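Local structure of gifsy-2 prophage ATP-binding sugar transporter-like protein (Salmonella typhimurium LT2, 2PP6) at residues V27-G31 / T32-V36; I35-E38 / S39-A43. The protein is of uncertain function, although it may bind ATP and take part in sugar transport, and it folds as a small antiparallel beta barrel with a long N-terminal helix. All blocks are in the same frame, centred on the assembly; numbering follows the deposited sequence.

Contact 1: residues V27-G31 / T32-V36; sequences VNING and TDCIV
Asn28 and Asp33 face each other as a non-hydrogen-bonded pair of a tight antiparallel hairpin, and their side chains supply the bond that the backbone lacks at this level. Tracing Asn28 outward, CB already lies 3.5 Å from Asp33 OD1. With CG anti to the backbone N (chi1 -170°), the amide is carried along the hairpin, and its two ends find different partners. ND2 donates to Asp33 OD1 at 2.8 Å, reaching the oxygen from above the carboxylate plane, while the amide and carboxylate planes stand 79° apart. Asn28 OD1 points on toward the turn, where Gly31 N gives it a weak bond of 3.0 Å. The loop is a type I' turn from Ile29 to Thr32, with the Asn-Gly corner well known from two-residue hairpins. Ile29 N bonds to Thr32 O at 2.8 Å, Thr32 N returns the bond to Ile29 O, and Val27 and Cys34 form the next such reciprocal pair. On the other face Ile29 CD1 packs against Cys34 SG at 3.9 Å, and Val27 CG1 lies 4.2 Å from the same sulfur. The hairpin forms two neighbouring strands, 25-29 and 32-38, of the closed antiparallel barrel, and the apolar side chains of this face look onto Val57 of strand 53-57 and onto Val70 and Leu72 of strand 69-72.

Contact 2: residues I35-E38 / S39-A43; sequences IVVE and SDFLA
Phe41 turns the edge of its ring to the end of the strand, with Glu38 O lying in the ring plane, 3.6 Å from CD2. The same ring carbon sits 3.8 Å from Glu38 CB, so the aromatic group borders both the backbone and the root of the glutamate side chain. Phe41 N makes a weak hydrogen bond back to Glu38 O, 3.2 Å long and bent to 134° at the hydrogen. Val37 and Leu42 meet differently, crossing at about a right angle: Val37 CG1, anti to its own N (chi1 173°), comes within 3.9 Å of Leu42 CD2, and Leu42 CD1 is almost as near. Val37 CG1 also approaches Phe41 CB, at 4.2 Å, and so stands close to both hydrophobic residues of the turn. The arrangement is a strand of the barrel running straight into a short 3-10 turn, residues 39-41, in which Ser39 O receives two backbone bonds, from Leu42 N and Ala43 N. Within this framework the acidic side chains Glu38 and Asp40 lie side by side and point the same way, Glu38 OE1 and Asp40 OD1 being 4.1 Å apart, a separation left uncertain by the poor order of Asp40. Glu38 OE2 is paired in a salt bridge with Arg73, which would probably offset the glutamate charge, and OE1 lies in a long, weak ion pair with Lys53. The apolar residues continue into a wider cluster: the Phe41 ring meets that of Phe23, Val37 also touches Phe23, and Leu42 packs on Ile19 of helix 2-23. Ser1 and Ala5 of a second subunit pack against Phe41 and Leu42 respectively.

Both contacts draw on strand 32-38, contact 1 at its beginning and contact 2 at its end, and they share Ile35 and Val36; their centres lie about 15 Å apart. Each is partly buried. Contact 1 has one face turned largely to neighbouring strands and a polar face and turn at the surface, and it joins two adjacent strands by four backbone hydrogen bonds. Contact 2 joins the strand to the turn that follows, with one weak backbone bond across the junction; its hydrophobic side chains meet the N-terminal helix and a second subunit, whereas no other chain of the assembly touches contact 1. Polar chemistry is an amide-carboxylate bond in the first and an acidic pair in the second, with Glu38 salt-bridged to Arg73.

Contact 1: residues V27-G31 / T32-V36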
ATOM      1  N   VAL A  27      -1.572   5.551  27.247  1.00 21.70           N
ATOM      2  CA  VAL A  27      -2.667   6.121  27.996  1.00 22.66           C
ATOM      3  C   VAL A  27      -3.399   5.062  28.802  1.00 25.81           C
ATOM      4  O   VAL A  27      -3.397   3.889  28.439  1.00 28.04           O
ATOM      5  CB  VAL A  27      -3.612   6.824  26.982  1.00 20.90           C
ATOM      6  CG1 VAL A  27      -4.977   6.151  26.936  1.00 21.70           C
ATOM      7  CG2 VAL A  27      -3.689   8.279  27.285  1.00 20.11           C
ATOM      8  N   ASN A  28      -4.026   5.470  29.898  1.00 21.94           N
ATOM      9  CA  ASN A  28      -4.741   4.518  30.724  1.00 21.36           C
ATOM     10  C   ASN A  28      -6.239   4.707  30.573  1.00 21.39           C
ATOM     11  O   ASN A  28      -6.754   5.799  30.816  1.00 22.77           O
ATOM     12  CB  ASN A  28      -4.327   4.675  32.191  1.00 20.89           C
ATOM     13  CG  ASN A  28      -4.856   3.553  33.069  1.00 21.26           C
ATOM     14  OD1 ASN A  28      -6.058   3.479  33.356  1.00 21.54           O
ATOM     15  ND2 ASN A  28      -3.957   2.665  33.499  1.00 18.57           N
ATOM     16  N   ILE A  29      -6.924   3.641  30.157  1.00 20.92           N
ATOM     17  CA  ILE A  29      -8.373   3.644  29.969  1.00 22.41           C
ATOM     18  C   ILE A  29      -8.997   2.611  30.887  1.00 22.71           C
ATOM     19  O   ILE A  29      -8.721   1.430  30.787  1.00 23.27           O
ATOM     20  CB  ILE A  29      -8.760   3.301  28.530  1.00 20.84           C
ATOM     21  CG1 ILE A  29      -8.299   4.426  27.589  1.00 21.33           C
ATOM     22  CG2 ILE A  29     -10.258   3.076  28.445  1.00 18.43           C
ATOM     23  CD1 ILE A  29      -8.753   4.267  26.138  1.00 16.75           C
ATOM     24  N   ASN A  30      -9.851   3.075  31.784  1.00 30.83           N
ATOM     25  CA  ASN A  30     -10.498   2.210  32.751  1.00 32.17           C
ATOM     26  C   ASN A  30      -9.561   1.185  33.390  1.00 30.38           C
ATOM     27  O   ASN A  30      -9.881   0.009  33.489  1.00 27.56           O
ATOM     28  CB  ASN A  30     -11.690   1.501  32.129  1.00 39.14           C
ATOM     29  CG  ASN A  30     -12.632   0.982  33.173  1.00 38.43           C
ATOM     30  OD1 ASN A  30     -12.920   1.678  34.145  1.00 38.44           O
ATOM     31  ND2 ASN A  30     -13.121  -0.235  32.991  1.00 38.20           N
ATOM     32  N   GLY A  31      -8.394   1.636  33.822  1.00 29.52           N
ATOM     33  CA  GLY A  31      -7.467   0.732  34.478  1.00 28.73           C
ATOM     34  C   GLY A  31      -6.505  -0.037  33.599  1.00 27.39           C
ATOM     35  O   GLY A  31      -5.640  -0.725  34.127  1.00 29.59           O
ATOM     36  N   THR A  32      -6.646   0.063  32.278  1.00 27.32           N
ATOM     37  CA  THR A  32      -5.758  -0.646  31.363  1.00 27.42           C
ATOM     38  C   THR A  32      -4.921   0.318  30.523  1.00 30.27           C
ATOM     39  O   THR A  32      -5.445   1.264  29.931  1.00 27.31           O
ATOM     40  CB  THR A  32      -6.546  -1.537  30.377  1.00 31.71           C
ATOM     41  OG1 THR A  32      -7.520  -2.317  31.077  1.00 30.58           O
ATOM     42  CG2 THR A  32      -5.605  -2.473  29.660  1.00 29.12           C
ATOM     43  N   ASP A  33      -3.621   0.065  30.468  1.00 29.76           N
ATOM     44  CA  ASP A  33      -2.739   0.903  29.678  1.00 32.26           C
ATOM     45  C   ASP A  33      -2.836   0.502  28.213  1.00 31.23           C
ATOM     46  O   ASP A  33      -2.950  -0.675  27.898  1.00 31.75           O
ATOM     47  CB  ASP A  33      -1.313   0.772  30.183  1.00 42.87           C
ATOM     48  CG  ASP A  33      -1.160   1.288  31.598  1.00 48.21           C
ATOM     49  OD1 ASP A  33      -1.721   2.375  31.900  1.00 45.62           O
ATOM     50  OD2 ASP A  33      -0.478   0.614  32.404  1.00 54.22           O
ATOM     51  N   CYS A  34      -2.816   1.483  27.322  1.00 28.17           N
ATOM     52  CA  CYS A  34      -2.920   1.209  25.892  1.00 26.30           C
ATOM     53  C   CYS A  34      -2.461   2.384  25.023  1.00 24.52           C
ATOM     54  O   CYS A  34      -2.212   3.478  25.521  1.00 24.60           O
ATOM     55  CB  CYS A  34      -4.363   0.858  25.543  1.00 29.59           C
ATOM     56  SG  CYS A  34      -5.519   2.141  26.002  1.00 28.82           S
ATOM     57  N   ILE A  35      -2.361   2.154  23.720  1.00 13.83           N
ATOM     58  CA  ILE A  35      -1.895   3.200  22.823  1.00 14.18           C
ATOM     59  C   ILE A  35      -3.022   3.894  22.075  1.00 15.64           C
ATOM     60  O   ILE A  35      -3.945   3.276  21.526  1.00 13.55           O
ATOM     61  CB  ILE A  35      -0.822   2.657  21.807  1.00 11.31           C
ATOM     62  CG1 ILE A  35       0.561   2.626  22.460  1.00  6.54           C
ATOM     63  CG2 ILE A  35      -0.695   3.595  20.603  1.00  4.96           C
ATOM     64  CD1 ILE A  35       0.641   1.909  23.749  1.00  9.87           C
ATOM     65  N   VAL A  36      -2.927   5.205  22.031  1.00 14.06           N
ATOM     66  CA  VAL A  36      -3.968   5.957  21.385  1.00 13.67           C
ATOM     67  C   VAL A  36      -3.309   7.004  20.490  1.00 14.55           C
ATOM     68  O   VAL A  36      -2.160   7.373  20.704  1.00 15.10           O
ATOM     69  CB  VAL A  36      -4.856   6.577  22.509  1.00 25.80           C
ATOM     70  CG1 VAL A  36      -4.659   8.079  22.594  1.00 19.06           C
ATOM     71  CG2 VAL A  36      -6.299   6.165  22.309  1.00 26.22           C
TER
HETATM   72  O   HOH W   1     -10.546  -1.239  30.214  1.00 17.77           O
HETATM   73  O   HOH W   2      -5.962  -4.034  33.128  1.00 36.48           O

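Contact 2: residues I35-E38 / S39-A43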
ATOM      1  N   ILE A  35      -2.361   2.154  23.720  1.00 13.83           N
ATOM      2  CA  ILE A  35      -1.895   3.200  22.823  1.00 14.18           C
ATOM      3  C   ILE A  35      -3.022   3.894  22.075  1.00 15.64           C
ATOM      4  O   ILE A  35      -3.945   3.276  21.526  1.00 13.55           O
ATOM      5  CB  ILE A  35      -0.822   2.657  21.807  1.00 11.31           C
ATOM      6  CG1 ILE A  35       0.561   2.626  22.460  1.00  6.54           C
ATOM      7  CG2 ILE A  35      -0.695   3.595  20.603  1.00  4.96           C
ATOM      8  CD1 ILE A  35       0.641   1.909  23.749  1.00  9.87           C
ATOM      9  N   VAL A  36      -2.927   5.205  22.031  1.00 14.06           N
ATOM     10  CA  VAL A  36      -3.968   5.957  21.385  1.00 13.67           C
ATOM     11  C   VAL A  36      -3.309   7.004  20.490  1.00 14.55           C
ATOM     12  O   VAL A  36      -2.160   7.373  20.704  1.00 15.10           O
ATOM     13  CB  VAL A  36      -4.856   6.577  22.509  1.00 25.80           C
ATOM     14  CG1 VAL A  36      -4.659   8.079  22.594  1.00 19.06           C
ATOM     15  CG2 VAL A  36      -6.299   6.165  22.309  1.00 26.22           C
ATOM     16  N   VAL A  37      -4.000   7.461  19.462  1.00 20.98           N
ATOM     17  CA  VAL A  37      -3.407   8.484  18.612  1.00 21.29           C
ATOM     18  C   VAL A  37      -4.395   9.633  18.486  1.00 26.17           C
ATOM     19  O   VAL A  37      -5.577   9.412  18.201  1.00 23.76           O
ATOM     20  CB  VAL A  37      -3.039   7.926  17.207  1.00 14.34           C
ATOM     21  CG1 VAL A  37      -2.580   9.050  16.299  1.00  8.85           C
ATOM     22  CG2 VAL A  37      -1.920   6.883  17.338  1.00 15.09           C
ATOM     23  N   GLU A  38      -3.914  10.852  18.730  1.00 21.91           N
ATOM     24  CA  GLU A  38      -4.753  12.039  18.637  1.00 25.63           C
ATOM     25  C   GLU A  38      -5.316  12.175  17.230  1.00 27.55           C
ATOM     26  O   GLU A  38      -4.614  11.933  16.244  1.00 22.47           O
ATOM     27  CB  GLU A  38      -3.956  13.280  19.023  1.00 39.94           C
ATOM     28  CG  GLU A  38      -3.460  13.199  20.455  1.00 56.54           C
ATOM     29  CD  GLU A  38      -3.448  14.544  21.171  1.00 64.38           C
ATOM     30  OE1 GLU A  38      -4.513  15.208  21.229  1.00 68.35           O
ATOM     31  OE2 GLU A  38      -2.374  14.931  21.686  1.00 65.68           O
ATOM     32  N   SER A  39      -6.590  12.547  17.139  1.00 36.56           N
ATOM     33  CA  SER A  39      -7.244  12.686  15.844  1.00 42.24           C
ATOM     34  C   SER A  39      -6.635  13.768  14.984  1.00 47.93           C
ATOM     35  O   SER A  39      -6.860  13.809  13.782  1.00 47.62           O
ATOM     36  CB  SER A  39      -8.733  12.951  16.028  1.00 53.07           C
ATOM     37  OG  SER A  39      -9.394  11.768  16.452  1.00 55.07           O
ATOM     38  N   ASP A  40      -5.859  14.648  15.598  1.00 60.12           N
ATOM     39  CA  ASP A  40      -5.213  15.718  14.856  1.00 64.30           C
ATOM     40  C   ASP A  40      -4.395  15.081  13.741  1.00 60.91           C
ATOM     41  O   ASP A  40      -4.487  15.483  12.592  1.00 59.57           O
ATOM     42  CB  ASP A  40      -4.290  16.515  15.778  1.00 91.61           C
ATOM     43  CG  ASP A  40      -4.944  16.856  17.110  1.00110.96           C
ATOM     44  OD1 ASP A  40      -4.299  17.547  17.927  1.00119.56           O
ATOM     45  OD2 ASP A  40      -6.097  16.433  17.345  1.00120.87           O
ATOM     46  N   PHE A  41      -3.619  14.065  14.098  1.00 54.02           N
ATOM     47  CA  PHE A  41      -2.753  13.349  13.167  1.00 48.64           C
ATOM     48  C   PHE A  41      -3.439  12.486  12.111  1.00 47.07           C
ATOM     49  O   PHE A  41      -2.773  11.994  11.202  1.00 49.78           O
ATOM     50  CB  PHE A  41      -1.813  12.438  13.947  1.00 53.42           C
ATOM     51  CG  PHE A  41      -0.937  13.156  14.923  1.00 54.15           C
ATOM     52  CD1 PHE A  41       0.242  13.759  14.504  1.00 54.15           C
ATOM     53  CD2 PHE A  41      -1.284  13.224  16.266  1.00 54.09           C
ATOM     54  CE1 PHE A  41       1.059  14.420  15.409  1.00 53.21           C
ATOM     55  CE2 PHE A  41      -0.473  13.882  17.177  1.00 52.10           C
ATOM     56  CZ  PHE A  41       0.698  14.479  16.749  1.00 53.22           C
ATOM     57  N   LEU A  42      -4.749  12.298  12.204  1.00 44.35           N
ATOM     58  CA  LEU A  42      -5.436  11.417  11.259  1.00 44.83           C
ATOM     59  C   LEU A  42      -6.576  12.041  10.443  1.00 48.32           C
ATOM     60  O   LEU A  42      -6.826  11.644   9.300  1.00 50.64           O
ATOM     61  CB  LEU A  42      -5.974  10.204  12.028  1.00 31.82           C
ATOM     62  CG  LEU A  42      -5.116   9.669  13.192  1.00 26.36           C
ATOM     63  CD1 LEU A  42      -5.986   8.893  14.160  1.00 20.14           C
ATOM     64  CD2 LEU A  42      -3.987   8.801  12.668  1.00 19.42           C
ATOM     65  N   ALA A  43      -7.275  13.003  11.038  1.00 79.03           N
ATOM     66  CA  ALA A  43      -8.391  13.669  10.377  1.00 80.67           C
ATOM     67  C   ALA A  43      -7.934  14.350   9.091  1.00 83.26           C
ATOM     68  O   ALA A  43      -8.751  14.841   8.309  1.00 85.54           O
ATOM     69  CB  ALA A  43      -9.020  14.691  11.323  1.00 51.75           C
TER